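Local coordinates for cycloserine biosynthesis protein DcsG (Streptomyces lavendulae, PDB 6JIL), which catalyses the magnesium- and ATP-dependent cyclisation of O-ureido-D-serine to the antibiotic D-cycloserine, as a monomeric ligase of the ATP-grasp family, at residues A[152-155]-A[156-159]; A[176-179]-A[180-183]; A[160-163]-A[164-168]; A[83-86]-A[87-91]. All coordinates share one frame; numbering follows the deposited sequence.

Contact 1 of 4, residues A[152-155]-A[156-159]; sequences RSLA and EPAS
Leu154 and Ala155 hand the chain over to the first turn of a helix, and their carbonyls do most of the gripping. Leu154 O accepts from Ala158 N at 3.1 Å, with the donor tilted 24° from the carbonyl plane. Ala155 O follows one step on, taking Ser159 N at 2.7 Å with a C=O...N angle of 163°. Round the first of these bonds the surroundings are apolar: Pro157 brings its CD within 3.3 Å of Leu154 O, and Ala158 CB lies 3.4 Å from the same Leu154 O. The side chains of Leu154 and Pro157 touch loosely, CB to CD at 4.3 Å. Leu154, at the N-cap, has no polar side chain to offer; a water at the helix mouth donates to Ser153 O at 2.7 Å and accepts from Glu156 N at 3.0 Å. The carboxylate of Glu156 leads away from Ala155 and forms a salt bridge with Arg160, one turn on. The Ala155 methyl is buried against Val121 and Leu125 of helix 117-127, while Ala158 packs on Phe134 and Val136 of strand 133-138. A proline in the opening turn, where its lack of an N-H costs no helical bond, is characteristic of a helix N-terminus; here it stands in the first turn of helix 155-167, which packs on the antiparallel sheet of the ATP-grasp fold.

Contact 2 of 4, residues A[176-179]-A[180-183]; sequences PYVE and SVDR. With ADP (adenosine-5'-diphosphate), chain G.
Tyr177 reaches past the adenine of ADP to Asp182, five residues further on. Its CG lies anti to the backbone N (chi1 -172°), which sends the ring out from CB alongside the nucleotide. CG is already 4.0 Å from ADP C2; along the adenine-facing side CD1 closes on the same carbon to 3.5 Å and CE1 to 3.3 Å, so C2 sits over one ring face, displaced toward the rim. On the far side CE2 comes within 3.6 Å of Asp182 OD2, and CZ lies near both ADP C2 and that oxygen. At the tip, Tyr177 OH donates a short hydrogen bond of 2.6 Å to OD2, arriving from above the carboxylate plane, 43° out of it; ring and carboxylate are turned 46° against each other. The other carboxylate oxygen, OD1, makes a salt bridge to Arg149, whose guanidinium also forms a cation-pi contact with the tyrosine. The backbone beside the ring reads the adenine edge: Val178 N donates to ADP N1 at 2.9 Å and Pro176 O accepts from ADP N6 at 3.0 Å. A type I turn from Val178 to Val181 then brings the Val181 side chain to the purine as well. Strand 172-176 thus runs out into the segment that binds the adenine and on into helix 181-184, with Tyr177 packed on Glu133 and Val135 of strand 133-138 and Ser180 OG hydrogen-bonded to the backbone of Arg259 on strand 252-259.

Contact 3 of 4, residues A[160-163]-A[164-168]; sequences RHVA and RLLAN
Arg160 O to Arg164 N, at 3.1 Å, continues the run of i to i+4 backbone bonds that carries the helix to its C-terminal end. Val162 O takes Leu166 N at 3.0 Å and Ala163 O takes Ala167 N at 2.9 Å, both with carbonyl angles above 160°. Between Arg164 and Leu166 the turn is less regular: Leu165 N makes only weak bonds, to His161 O and to Val162 O, sharing itself between an i+4 and an i+3 partner. Two side-chain pairs follow this backbone. His161 has CG anti to its N (chi1 178°), and Arg164, after an extended start, bends at chi3 (69°), which folds its guanidinium back toward the imidazole. The two planes end up only 6° apart, with Arg164 NH2 3.3 Å from His161 CD2, though the approach is oblique and no hydrogen bond joins the two groups. Their polar ends are held elsewhere, ND1 of the histidine by Tyr150 OH and NH1 of the arginine by a salt bridge to Asp146. Leu165 CD1 also touches the imidazole, lying 4.0 Å from His161 NE2. On the neighbouring face, Val162 and Leu166 lie side by side and point the same way, CG1 to CD1 at 3.9 Å. Val162 presses on Val172, Leu174 and Val136, and Leu165 on Val172 and Pro138. This is the pattern of an amphipathic helix laid on a sheet: its buried face covers strands 172-176 and 133-138 of the ATP-grasp fold, and its arginines stay on the exposed side.

Contact 4 of 4, residues A[83-86]-A[87-91]; sequences MPLV and RWALD
Arg87 folds back over Met83, a selenomethionine in the model, so that its guanidinium lies across the start of its own helix. One face of that group covers Met83 CB, which is 3.4 Å from NH2, and NH1 lies 3.4 Å from Pro84 CA. CG anti to the carbonyl carbon (chi1 -56°), with the chain extended as far as NE, is what sends the arginine back along the helix. Two apolar side-chain pairs follow round the turn: Leu85 CD2 meets Ala89 CB at 3.9 Å, and Val86 CG1 meets Leu90 CD1 at 4.2 Å, these two side chains running side by side; Leu90 CD1 also sits close to Val86 O. Underneath, four i to i+4 backbone bonds fix the positions, from Arg87 N to Met83 O at 2.9 Å through to Leu90 N to Val86 O at 3.1 Å. Further out, Met83 and Leu90 rest on helix 63-76, while Leu85 and Trp88 face helix 227-244; the indole NE1 bonds to Asp97. At Leu90 the chain leaves helical geometry, and the Asp91 side chain caps a backbone N just beyond. The arrangement is that of a short two-turn helix, proline in its opening turn, followed closely by the ATP-binding Lys92.

Overall arrangement
From the N terminus, contact 4 comes first: helix 83-89, after the parallel sheet, packs between helices 63-76 and 227-244. Contact 1 follows after strand 148-151 and turns the chain into helix 155-167; contact 3 adjoins it without a gap and finishes that helix, their centres about 13 Å apart. Strand 172-176 then brings the chain back through the antiparallel sheet to contact 2 and the adenine. Each contact is local and the four run in series, none nesting or crossing. Contacts 2 and 4 lie on opposite sides of the chain's centre, nearest atoms about 16 Å apart, with residues at or just after each binding the nucleotide.

Contact 1 of 4, residues A[152-155]-A[156-159]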
loop_
_atom_site.group_PDB
_atom_site.type_symbol
_atom_site.label_atom_id
_atom_site.label_comp_id
_atom_site.label_asym_id
_atom_site.label_seq_id
_atom_site.Cartn_x
_atom_site.Cartn_y
_atom_site.Cartn_z
ATOM N N ARG A 152 -4.958 -10.994 -23.030
ATOM C CA ARG A 152 -5.999 -11.966 -22.697
ATOM C C ARG A 152 -5.815 -13.367 -23.270
ATOM O O ARG A 152 -6.396 -14.330 -22.766
ATOM C CB ARG A 152 -7.388 -11.446 -23.080
ATOM C CG ARG A 152 -7.654 -11.312 -24.564
ATOM C CD ARG A 152 -9.149 -11.385 -24.803
ATOM N NE ARG A 152 -9.865 -10.547 -23.852
ATOM C CZ ARG A 152 -10.966 -10.914 -23.204
ATOM N NH1 ARG A 152 -11.494 -12.115 -23.399
ATOM N NH2 ARG A 152 -11.531 -10.084 -22.345
ATOM N N SER A 153 -5.002 -13.495 -24.309
ATOM C CA SER A 153 -4.779 -14.799 -24.913
ATOM C C SER A 153 -3.858 -15.656 -24.055
ATOM O O SER A 153 -3.729 -16.859 -24.279
ATOM C CB SER A 153 -4.173 -14.630 -26.308
ATOM O OG SER A 153 -2.933 -13.937 -26.244
ATOM N N LEU A 154 -3.223 -15.032 -23.068
ATOM C CA LEU A 154 -2.290 -15.729 -22.188
ATOM C C LEU A 154 -2.920 -16.183 -20.874
ATOM O O LEU A 154 -2.313 -16.068 -19.813
ATOM C CB LEU A 154 -1.102 -14.821 -21.884
ATOM C CG LEU A 154 -0.324 -14.302 -23.089
ATOM C CD1 LEU A 154 0.704 -13.285 -22.622
ATOM C CD2 LEU A 154 0.345 -15.467 -23.803
ATOM N N ALA A 155 -4.134 -16.707 -20.941
ATOM C CA ALA A 155 -4.810 -17.156 -19.733
ATOM C C ALA A 155 -4.084 -18.314 -19.040
ATOM O O ALA A 155 -3.870 -18.285 -17.828
ATOM C CB ALA A 155 -6.243 -17.554 -20.060
ATOM N N GLU A 156 -3.705 -19.332 -19.807
ATOM C CA GLU A 156 -3.033 -20.492 -19.237
ATOM C C GLU A 156 -1.771 -20.091 -18.484
ATOM O O GLU A 156 -1.596 -20.465 -17.325
ATOM C CB GLU A 156 -2.718 -21.519 -20.333
ATOM C CG GLU A 156 -2.351 -22.909 -19.816
ATOM C CD GLU A 156 -0.883 -23.035 -19.453
ATOM O OE1 GLU A 156 -0.499 -24.072 -18.871
ATOM O OE2 GLU A 156 -0.113 -22.100 -19.758
ATOM N N PRO A 157 -0.874 -19.321 -19.124
ATOM C CA PRO A 157 0.351 -18.911 -18.428
ATOM C C PRO A 157 0.030 -18.122 -17.158
ATOM O O PRO A 157 0.628 -18.333 -16.105
ATOM C CB PRO A 157 1.069 -18.063 -19.473
ATOM C CG PRO A 157 0.643 -18.696 -20.757
ATOM C CD PRO A 157 -0.833 -18.905 -20.534
ATOM N N ALA A 158 -0.925 -17.208 -17.263
ATOM C CA ALA A 158 -1.314 -16.413 -16.111
ATOM C C ALA A 158 -1.917 -17.311 -15.024
ATOM O O ALA A 158 -1.714 -17.073 -13.835
ATOM C CB ALA A 158 -2.316 -15.336 -16.529
ATOM N N SER A 159 -2.655 -18.340 -15.428
ATOM C CA SER A 159 -3.266 -19.234 -14.461
ATOM C C SER A 159 -2.161 -19.927 -13.678
ATOM O O SER A 159 -2.339 -20.274 -12.508
ATOM C CB SER A 159 -4.155 -20.269 -15.158
ATOM O OG SER A 159 -3.399 -21.134 -15.990
HETATM O O HOH W 1 -4.013 -19.143 -22.794
#

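Contact 2 of 4, residues A[176-179]-A[180-183]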
loop_
_atom_site.group_PDB
_atom_site.type_symbol
_atom_site.label_atom_id
_atom_site.label_comp_id
_atom_site.label_asym_id
_atom_site.label_seq_id
_atom_site.Cartn_x
_atom_site.Cartn_y
_atom_site.Cartn_z
ATOM N N PRO A 176 -8.465 -5.800 -14.824
ATOM C CA PRO A 176 -8.213 -5.519 -16.233
ATOM C C PRO A 176 -7.079 -4.501 -16.241
ATOM O O PRO A 176 -6.946 -3.724 -15.299
ATOM C CB PRO A 176 -9.527 -4.909 -16.701
ATOM C CG PRO A 176 -10.052 -4.243 -15.461
ATOM C CD PRO A 176 -9.785 -5.293 -14.409
ATOM N N TYR A 177 -6.254 -4.513 -17.280
ATOM C CA TYR A 177 -5.165 -3.554 -17.362
ATOM C C TYR A 177 -5.723 -2.182 -17.738
ATOM O O TYR A 177 -6.330 -2.027 -18.800
ATOM C CB TYR A 177 -4.141 -3.975 -18.418
ATOM C CG TYR A 177 -2.912 -3.107 -18.382
ATOM C CD1 TYR A 177 -1.914 -3.323 -17.431
ATOM C CD2 TYR A 177 -2.778 -2.017 -19.237
ATOM C CE1 TYR A 177 -0.817 -2.470 -17.329
ATOM C CE2 TYR A 177 -1.683 -1.153 -19.141
ATOM C CZ TYR A 177 -0.709 -1.384 -18.183
ATOM O OH TYR A 177 0.358 -0.525 -18.056
ATOM N N VAL A 178 -5.519 -1.196 -16.866
ATOM C CA VAL A 178 -5.983 0.171 -17.101
ATOM C C VAL A 178 -5.050 0.814 -18.124
ATOM O O VAL A 178 -3.906 1.148 -17.820
ATOM C CB VAL A 178 -5.980 0.984 -15.783
ATOM C CG1 VAL A 178 -6.273 2.459 -16.059
ATOM C CG2 VAL A 178 -7.019 0.408 -14.829
ATOM N N GLU A 179 -5.560 0.978 -19.339
ATOM C CA GLU A 179 -4.806 1.526 -20.462
ATOM C C GLU A 179 -4.148 2.889 -20.288
ATOM O O GLU A 179 -3.092 3.144 -20.874
ATOM C CB GLU A 179 -5.700 1.554 -21.707
ATOM C CG GLU A 179 -6.320 0.198 -22.041
ATOM C CD GLU A 179 -7.047 0.191 -23.377
ATOM O OE1 GLU A 179 -7.954 1.030 -23.576
ATOM O OE2 GLU A 179 -6.713 -0.660 -24.229
ATOM N N SER A 180 -4.751 3.770 -19.499
ATOM C CA SER A 180 -4.167 5.094 -19.315
ATOM C C SER A 180 -2.837 5.048 -18.578
ATOM O O SER A 180 -2.030 5.956 -18.710
ATOM C CB SER A 180 -5.123 6.014 -18.552
ATOM O OG SER A 180 -5.195 5.658 -17.182
ATOM N N VAL A 181 -2.599 3.996 -17.808
ATOM C CA VAL A 181 -1.357 3.902 -17.043
ATOM C C VAL A 181 -0.092 3.866 -17.910
ATOM O O VAL A 181 0.981 4.288 -17.473
ATOM C CB VAL A 181 -1.381 2.674 -16.097
ATOM C CG1 VAL A 181 -0.098 2.602 -15.294
ATOM C CG2 VAL A 181 -2.561 2.775 -15.157
ATOM N N ASP A 182 -0.217 3.372 -19.136
ATOM C CA ASP A 182 0.926 3.301 -20.047
ATOM C C ASP A 182 1.490 4.680 -20.374
ATOM O O ASP A 182 2.704 4.856 -20.479
ATOM C CB ASP A 182 0.520 2.609 -21.349
ATOM C CG ASP A 182 0.670 1.114 -21.275
ATOM O OD1 ASP A 182 0.271 0.428 -22.238
ATOM O OD2 ASP A 182 1.198 0.625 -20.256
ATOM N N ARG A 183 0.603 5.657 -20.533
ATOM C CA ARG A 183 1.030 7.005 -20.864
ATOM C C ARG A 183 0.921 8.035 -19.743
ATOM O O ARG A 183 1.615 9.046 -19.769
ATOM C CB ARG A 183 0.269 7.496 -22.100
ATOM C CG ARG A 183 -1.180 7.018 -22.199
ATOM C CD ARG A 183 -1.795 7.429 -23.546
ATOM N NE ARG A 183 -3.111 6.833 -23.782
ATOM C CZ ARG A 183 -4.232 7.208 -23.171
ATOM N NH1 ARG A 183 -4.211 8.187 -22.280
ATOM N NH2 ARG A 183 -5.377 6.594 -23.447
HETATM P PB ADP G . 2.074 -2.995 -5.373
HETATM O O1B ADP G . 2.645 -1.565 -5.853
HETATM O O2B ADP G . 1.583 -2.896 -3.930
HETATM O O3B ADP G . 3.212 -4.035 -5.458
HETATM P PA ADP G . 0.257 -2.386 -7.346
HETATM O O1A ADP G . -1.203 -2.457 -7.360
HETATM O O2A ADP G . 0.668 -0.904 -6.944
HETATM O O3A ADP G . 0.815 -3.498 -6.288
HETATM O "O5'" ADP G . 0.792 -2.776 -8.812
HETATM C "C5'" ADP G . 2.152 -2.362 -8.952
HETATM C "C4'" ADP G . 2.299 -1.612 -10.282
HETATM O "O4'" ADP G . 1.772 -2.412 -11.363
HETATM C "C3'" ADP G . 1.516 -0.305 -10.265
HETATM O "O3'" ADP G . 2.301 0.776 -9.776
HETATM C "C2'" ADP G . 1.098 -0.134 -11.728
HETATM O "O2'" ADP G . 2.082 0.583 -12.480
HETATM C "C1'" ADP G . 0.923 -1.589 -12.221
HETATM N N9 ADP G . -0.502 -2.022 -12.150
HETATM C C8 ADP G . -1.060 -2.892 -11.245
HETATM N N7 ADP G . -2.318 -3.087 -11.512
HETATM C C5 ADP G . -2.662 -2.362 -12.597
HETATM C C6 ADP G . -3.792 -2.339 -13.458
HETATM N N6 ADP G . -4.951 -3.024 -13.125
HETATM N N1 ADP G . -3.709 -1.653 -14.614
HETATM C C2 ADP G . -2.599 -1.004 -14.970
HETATM N N3 ADP G . -1.513 -1.004 -14.199
HETATM C C4 ADP G . -1.496 -1.658 -13.023
#

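Contact 3 of 4, residues A[160-163]-A[164-168]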
loop_
_atom_site.group_PDB
_atom_site.type_symbol
_atom_site.label_atom_id
_atom_site.label_comp_id
_atom_site.label_asym_id
_atom_site.label_seq_id
_atom_site.Cartn_x
_atom_site.Cartn_y
_atom_site.Cartn_z
ATOM N N ARG A 160 -1.015 -20.124 -14.329
ATOM C CA ARG A 160 0.124 -20.764 -13.682
ATOM C C ARG A 160 0.737 -19.780 -12.701
ATOM O O ARG A 160 1.251 -20.169 -11.656
ATOM C CB ARG A 160 1.157 -21.209 -14.719
ATOM C CG ARG A 160 0.885 -22.598 -15.298
ATOM C CD ARG A 160 1.267 -22.686 -16.778
ATOM N NE ARG A 160 2.609 -22.171 -17.054
ATOM C CZ ARG A 160 3.118 -22.026 -18.274
ATOM N NH1 ARG A 160 2.397 -22.358 -19.340
ATOM N NH2 ARG A 160 4.346 -21.542 -18.434
ATOM N N HIS A 161 0.676 -18.501 -13.043
ATOM C CA HIS A 161 1.193 -17.465 -12.159
ATOM C C HIS A 161 0.257 -17.446 -10.954
ATOM O O HIS A 161 0.698 -17.397 -9.806
ATOM C CB HIS A 161 1.182 -16.106 -12.871
ATOM C CG HIS A 161 1.663 -14.966 -12.025
ATOM N ND1 HIS A 161 1.637 -13.658 -12.458
ATOM C CD2 HIS A 161 2.170 -14.935 -10.770
ATOM C CE1 HIS A 161 2.108 -12.871 -11.507
ATOM N NE2 HIS A 161 2.439 -13.622 -10.472
ATOM N N VAL A 162 -1.041 -17.516 -11.232
ATOM C CA VAL A 162 -2.053 -17.510 -10.188
ATOM C C VAL A 162 -1.878 -18.705 -9.261
ATOM O O VAL A 162 -1.881 -18.557 -8.037
ATOM C CB VAL A 162 -3.488 -17.530 -10.793
ATOM C CG1 VAL A 162 -4.524 -17.783 -9.702
ATOM C CG2 VAL A 162 -3.774 -16.198 -11.474
ATOM N N ALA A 163 -1.710 -19.885 -9.849
ATOM C CA ALA A 163 -1.551 -21.102 -9.069
ATOM C C ALA A 163 -0.372 -20.994 -8.115
ATOM O O ALA A 163 -0.474 -21.375 -6.950
ATOM C CB ALA A 163 -1.373 -22.305 -9.995
ATOM N N ARG A 164 0.740 -20.469 -8.617
ATOM C CA ARG A 164 1.958 -20.307 -7.828
ATOM C C ARG A 164 1.689 -19.488 -6.568
ATOM O O ARG A 164 2.253 -19.762 -5.511
ATOM C CB ARG A 164 3.046 -19.631 -8.686
ATOM C CG ARG A 164 4.342 -19.307 -7.944
ATOM C CD ARG A 164 5.465 -18.866 -8.905
ATOM N NE ARG A 164 5.240 -17.560 -9.530
ATOM C CZ ARG A 164 5.458 -16.391 -8.930
ATOM N NH1 ARG A 164 5.913 -16.355 -7.683
ATOM N NH2 ARG A 164 5.218 -15.254 -9.576
ATOM N N LEU A 165 0.823 -18.486 -6.688
ATOM C CA LEU A 165 0.487 -17.618 -5.564
ATOM C C LEU A 165 -0.456 -18.283 -4.571
ATOM O O LEU A 165 -0.321 -18.117 -3.360
ATOM C CB LEU A 165 -0.139 -16.314 -6.071
ATOM C CG LEU A 165 0.821 -15.419 -6.854
ATOM C CD1 LEU A 165 0.133 -14.117 -7.238
ATOM C CD2 LEU A 165 2.036 -15.139 -5.994
ATOM N N LEU A 166 -1.420 -19.028 -5.091
ATOM C CA LEU A 166 -2.367 -19.722 -4.235
ATOM C C LEU A 166 -1.618 -20.773 -3.425
ATOM O O LEU A 166 -1.899 -20.981 -2.243
ATOM C CB LEU A 166 -3.452 -20.389 -5.086
ATOM C CG LEU A 166 -4.272 -19.445 -5.971
ATOM C CD1 LEU A 166 -5.268 -20.249 -6.791
ATOM C CD2 LEU A 166 -4.993 -18.411 -5.104
ATOM N N ALA A 167 -0.654 -21.424 -4.070
ATOM C CA ALA A 167 0.141 -22.462 -3.427
ATOM C C ALA A 167 0.834 -21.938 -2.181
ATOM O O ALA A 167 1.026 -22.673 -1.218
ATOM C CB ALA A 167 1.173 -23.012 -4.405
ATOM N N ASN A 168 1.220 -20.668 -2.206
ATOM C CA ASN A 168 1.886 -20.058 -1.064
ATOM C C ASN A 168 0.819 -19.615 -0.069
ATOM O O ASN A 168 1.125 -19.031 0.965
ATOM C CB ASN A 168 2.738 -18.867 -1.529
ATOM C CG ASN A 168 3.445 -18.160 -0.381
ATOM O OD1 ASN A 168 3.937 -18.799 0.553
ATOM N ND2 ASN A 168 3.515 -16.831 -0.455
#

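Contact 4 of 4, residues A[83-86]-A[87-91]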
loop_
_atom_site.group_PDB
_atom_site.type_symbol
_atom_site.label_atom_id
_atom_site.label_comp_id
_atom_site.label_asym_id
_atom_site.label_seq_id
_atom_site.Cartn_x
_atom_site.Cartn_y
_atom_site.Cartn_z
HETATM N N MSE A 83 -3.900 -3.511 15.371
HETATM C CA MSE A 83 -4.018 -4.745 14.601
HETATM C C MSE A 83 -5.134 -4.822 13.568
HETATM O O MSE A 83 -4.885 -5.203 12.423
HETATM C CB MSE A 83 -4.084 -5.943 15.548
HETATM C CG MSE A 83 -2.769 -6.179 16.265
HETATM SE SE MSE A 83 -1.330 -6.629 15.035
HETATM C CE MSE A 83 -0.844 -4.882 14.416
ATOM N N PRO A 84 -6.376 -4.468 13.944
ATOM C CA PRO A 84 -7.435 -4.547 12.931
ATOM C C PRO A 84 -7.010 -3.830 11.647
ATOM O O PRO A 84 -7.159 -4.370 10.550
ATOM C CB PRO A 84 -8.623 -3.875 13.619
ATOM C CG PRO A 84 -8.408 -4.234 15.050
ATOM C CD PRO A 84 -6.917 -3.992 15.228
ATOM N N LEU A 85 -6.467 -2.622 11.800
ATOM C CA LEU A 85 -6.000 -1.820 10.666
ATOM C C LEU A 85 -4.869 -2.540 9.937
ATOM O O LEU A 85 -4.854 -2.607 8.714
ATOM C CB LEU A 85 -5.479 -0.458 11.145
ATOM C CG LEU A 85 -5.523 0.763 10.212
ATOM C CD1 LEU A 85 -4.420 1.715 10.620
ATOM C CD2 LEU A 85 -5.359 0.370 8.760
ATOM N N VAL A 86 -3.916 -3.072 10.690
ATOM C CA VAL A 86 -2.788 -3.773 10.094
ATOM C C VAL A 86 -3.201 -4.955 9.217
ATOM O O VAL A 86 -2.797 -5.033 8.056
ATOM C CB VAL A 86 -1.802 -4.271 11.183
ATOM C CG1 VAL A 86 -0.699 -5.139 10.553
ATOM C CG2 VAL A 86 -1.186 -3.072 11.903
ATOM N N ARG A 87 -4.001 -5.870 9.757
ATOM C CA ARG A 87 -4.429 -7.037 8.987
ATOM C C ARG A 87 -5.189 -6.632 7.729
ATOM O O ARG A 87 -5.025 -7.231 6.665
ATOM C CB ARG A 87 -5.339 -7.952 9.820
ATOM C CG ARG A 87 -4.753 -8.434 11.131
ATOM C CD ARG A 87 -5.648 -9.486 11.784
ATOM N NE ARG A 87 -5.537 -9.448 13.242
ATOM C CZ ARG A 87 -6.282 -8.677 14.037
ATOM N NH1 ARG A 87 -7.208 -7.877 13.520
ATOM N NH2 ARG A 87 -6.088 -8.689 15.351
ATOM N N TRP A 88 -6.028 -5.613 7.874
ATOM C CA TRP A 88 -6.857 -5.117 6.783
ATOM C C TRP A 88 -6.048 -4.380 5.707
ATOM O O TRP A 88 -6.294 -4.552 4.509
ATOM C CB TRP A 88 -7.930 -4.182 7.352
ATOM C CG TRP A 88 -9.021 -3.815 6.386
ATOM C CD1 TRP A 88 -10.039 -4.615 5.960
ATOM C CD2 TRP A 88 -9.187 -2.564 5.710
ATOM N NE1 TRP A 88 -10.825 -3.944 5.062
ATOM C CE2 TRP A 88 -10.328 -2.683 4.888
ATOM C CE3 TRP A 88 -8.484 -1.356 5.718
ATOM C CZ2 TRP A 88 -10.784 -1.639 4.077
ATOM C CZ3 TRP A 88 -8.936 -0.313 4.908
ATOM C CH2 TRP A 88 -10.078 -0.467 4.098
ATOM N N ALA A 89 -5.077 -3.579 6.145
ATOM C CA ALA A 89 -4.259 -2.783 5.240
ATOM C C ALA A 89 -3.229 -3.577 4.466
ATOM O O ALA A 89 -2.785 -3.139 3.413
ATOM C CB ALA A 89 -3.565 -1.656 6.015
ATOM N N LEU A 90 -2.843 -4.738 4.979
ATOM C CA LEU A 90 -1.848 -5.566 4.298
ATOM C C LEU A 90 -2.439 -6.606 3.360
ATOM O O LEU A 90 -1.784 -7.596 3.036
ATOM C CB LEU A 90 -0.945 -6.264 5.315
ATOM C CG LEU A 90 0.200 -5.414 5.863
ATOM C CD1 LEU A 90 -0.364 -4.184 6.508
ATOM C CD2 LEU A 90 1.022 -6.220 6.857
ATOM N N ASP A 91 -3.673 -6.383 2.921
ATOM C CA ASP A 91 -4.341 -7.306 2.004
ATOM C C ASP A 91 -5.235 -6.511 1.063
ATOM O O ASP A 91 -6.241 -5.943 1.484
ATOM C CB ASP A 91 -5.164 -8.331 2.786
ATOM C CG ASP A 91 -5.847 -9.352 1.886
ATOM O OD1 ASP A 91 -6.214 -10.433 2.397
ATOM O OD2 ASP A 91 -6.033 -9.080 0.680
#